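Local coordinates for protein CAS6A (Thermus thermophilus, PDB 4C97) that probably acts as a CRISPR-associated Cas6 endoribonuclease, cutting CRISPR RNA precursors into guide RNAs for antiviral defence, at residues F132-V137 against P144-E149. The protein carries 1 engineered substitution. Residues are numbered along the deposited sequence; the frame is centred on the assembly and turned at random.
Sequences FRRKGV and PRLVLE
Arg145, in the first turn of helix 144-158, extends its end toward that of Arg134. The 2.6 Å modelled between NH2 of Arg134 and NH2 of Arg145 is implausibly short for two cationic donors, so their exact placing is doubtful. Glu143 probably eases the like charges: its OE1 forms a salt bridge with NE of Arg145, while its OE2 makes a long, weak ion pair with NH2 of Arg134, which also has a cation-pi contact with Tyr139. A long, flexible arginine suits exposed position 145, its charged end near solvent.

Leu146 is the apolar centre of the contact. Its CB methylene lies over the centre of the Phe132 ring, 3.7 Å from the centroid, in a CH-pi contact. One methyl of the branch, CD1, extends the contact to 3.9 Å from CD2 of Phe132. A large apolar ring suits Phe132's buried strand position, spanning the gap to the helix. Val147, compact and buried, places CG2 3.8 Å from CZ of Phe132.

The contact thus packs the small hairpin of strands 129-134 and 137-139, closed by a type I' turn, against the start of helix 144-158, while Val147 also touches strands 121-127 and 199-203 of the neighbouring antiparallel sheet.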
loop_
_atom_site.group_PDB
_atom_site.type_symbol
_atom_site.label_atom_id
_atom_site.label_comp_id
_atom_site.label_asym_id
_atom_site.label_seq_id
_atom_site.Cartn_x
_atom_site.Cartn_y
_atom_site.Cartn_z
ATOM N N PHE A 132 9.852 7.165 5.723
ATOM C CA PHE A 132 10.746 6.040 6.006
ATOM C C PHE A 132 11.443 6.279 7.311
ATOM O O PHE A 132 11.619 7.405 7.735
ATOM C CB PHE A 132 11.790 5.908 4.867
ATOM C CG PHE A 132 11.157 5.819 3.535
ATOM C CD1 PHE A 132 10.754 4.595 3.034
ATOM C CD2 PHE A 132 10.849 6.971 2.823
ATOM C CE1 PHE A 132 10.106 4.519 1.835
ATOM C CE2 PHE A 132 10.215 6.904 1.636
ATOM C CZ PHE A 132 9.820 5.664 1.129
ATOM N N ARG A 133 11.800 5.200 7.995
ATOM C CA ARG A 133 12.522 5.343 9.245
ATOM C C ARG A 133 14.007 5.312 8.935
ATOM O O ARG A 133 14.484 4.387 8.302
ATOM C CB ARG A 133 12.156 4.231 10.224
ATOM C CG ARG A 133 12.772 4.426 11.611
ATOM C CD ARG A 133 12.218 3.423 12.617
ATOM N NE ARG A 133 12.829 3.545 13.944
ATOM C CZ ARG A 133 12.627 4.561 14.782
ATOM N NH1 ARG A 133 11.847 5.579 14.434
ATOM N NH2 ARG A 133 13.224 4.562 15.971
ATOM N N ARG A 134 14.729 6.340 9.360
ATOM C CA ARG A 134 16.172 6.342 9.226
ATOM C C ARG A 134 16.767 6.906 10.502
ATOM O O ARG A 134 16.463 8.029 10.899
ATOM C CB ARG A 134 16.602 7.146 7.987
ATOM C CG ARG A 134 16.416 8.669 8.101
ATOM C CD ARG A 134 17.245 9.452 7.109
ATOM N NE ARG A 134 17.391 8.748 5.840
ATOM C CZ ARG A 134 18.220 9.132 4.875
ATOM N NH1 ARG A 134 19.001 10.197 5.047
ATOM N NH2 ARG A 134 18.281 8.432 3.755
ATOM N N LYS A 135 17.562 6.096 11.190
ATOM C CA LYS A 135 18.310 6.580 12.331
ATOM C C LYS A 135 17.406 7.191 13.394
ATOM O O LYS A 135 17.678 8.274 13.902
ATOM C CB LYS A 135 19.327 7.603 11.846
ATOM C CG LYS A 135 19.981 7.204 10.530
ATOM C CD LYS A 135 20.857 8.321 9.997
ATOM C CE LYS A 135 22.295 7.869 9.791
ATOM N NZ LYS A 135 22.587 7.629 8.358
ATOM N N GLY A 136 16.325 6.491 13.712
ATOM C CA GLY A 136 15.393 6.943 14.722
ATOM C C GLY A 136 14.683 8.231 14.383
ATOM O O GLY A 136 14.091 8.856 15.264
ATOM N N VAL A 137 14.732 8.635 13.116
ATOM C CA VAL A 137 13.885 9.726 12.673
ATOM C C VAL A 137 13.143 9.295 11.415
ATOM O O VAL A 137 13.572 8.399 10.683
ATOM C CB VAL A 137 14.647 11.062 12.455
ATOM C CG1 VAL A 137 15.594 11.344 13.627
ATOM C CG2 VAL A 137 15.385 11.088 11.126
ATOM N N PRO A 144 14.695 6.537 -4.626
ATOM C CA PRO A 144 14.528 5.185 -5.192
ATOM C C PRO A 144 14.905 4.046 -4.225
ATOM O O PRO A 144 14.156 3.067 -4.094
ATOM C CB PRO A 144 15.459 5.188 -6.410
ATOM C CG PRO A 144 15.547 6.650 -6.824
ATOM C CD PRO A 144 15.403 7.455 -5.551
ATOM N N ARG A 145 16.053 4.142 -3.554
ATOM C CA ARG A 145 16.488 3.010 -2.735
ATOM C C ARG A 145 15.509 2.741 -1.572
ATOM O O ARG A 145 15.248 1.581 -1.195
ATOM C CB ARG A 145 17.904 3.232 -2.222
ATOM C CG ARG A 145 18.005 4.416 -1.331
ATOM C CD ARG A 145 19.435 4.730 -0.965
ATOM N NE ARG A 145 19.423 5.805 0.026
ATOM C CZ ARG A 145 19.325 5.626 1.344
ATOM N NH1 ARG A 145 19.260 4.406 1.879
ATOM N NH2 ARG A 145 19.297 6.684 2.138
ATOM N N LEU A 146 14.927 3.812 -1.046
ATOM C CA LEU A 146 13.998 3.684 0.076
ATOM C C LEU A 146 12.657 3.062 -0.357
ATOM O O LEU A 146 12.154 2.119 0.289
ATOM C CB LEU A 146 13.763 5.036 0.736
ATOM C CG LEU A 146 14.979 5.625 1.449
ATOM C CD1 LEU A 146 14.690 6.980 2.015
ATOM C CD2 LEU A 146 15.487 4.696 2.565
ATOM N N VAL A 147 12.079 3.639 -1.410
ATOM C CA VAL A 147 10.808 3.192 -1.958
ATOM C C VAL A 147 10.906 1.738 -2.408
ATOM O O VAL A 147 10.077 0.843 -1.996
ATOM C CB VAL A 147 10.390 4.112 -3.157
ATOM C CG1 VAL A 147 9.197 3.531 -3.931
ATOM C CG2 VAL A 147 10.079 5.491 -2.656
ATOM N N LEU A 148 11.915 1.474 -3.233
ATOM C CA LEU A 148 12.051 0.152 -3.829
ATOM C C LEU A 148 12.473 -0.893 -2.807
ATOM O O LEU A 148 11.985 -2.038 -2.897
ATOM C CB LEU A 148 12.956 0.182 -5.050
ATOM C CG LEU A 148 12.432 1.090 -6.164
ATOM C CD1 LEU A 148 13.419 1.015 -7.307
ATOM C CD2 LEU A 148 11.029 0.737 -6.668
ATOM N N GLU A 149 13.325 -0.542 -1.833
ATOM C CA GLU A 149 13.655 -1.517 -0.800
ATOM C C GLU A 149 12.416 -1.832 0.032
ATOM O O GLU A 149 12.204 -3.000 0.407
ATOM C CB GLU A 149 14.771 -1.016 0.102
ATOM C CG GLU A 149 15.303 -2.056 1.067
ATOM C CD GLU A 149 14.534 -2.160 2.370
ATOM O OE1 GLU A 149 13.754 -1.244 2.712
ATOM O OE2 GLU A 149 14.707 -3.184 3.082
#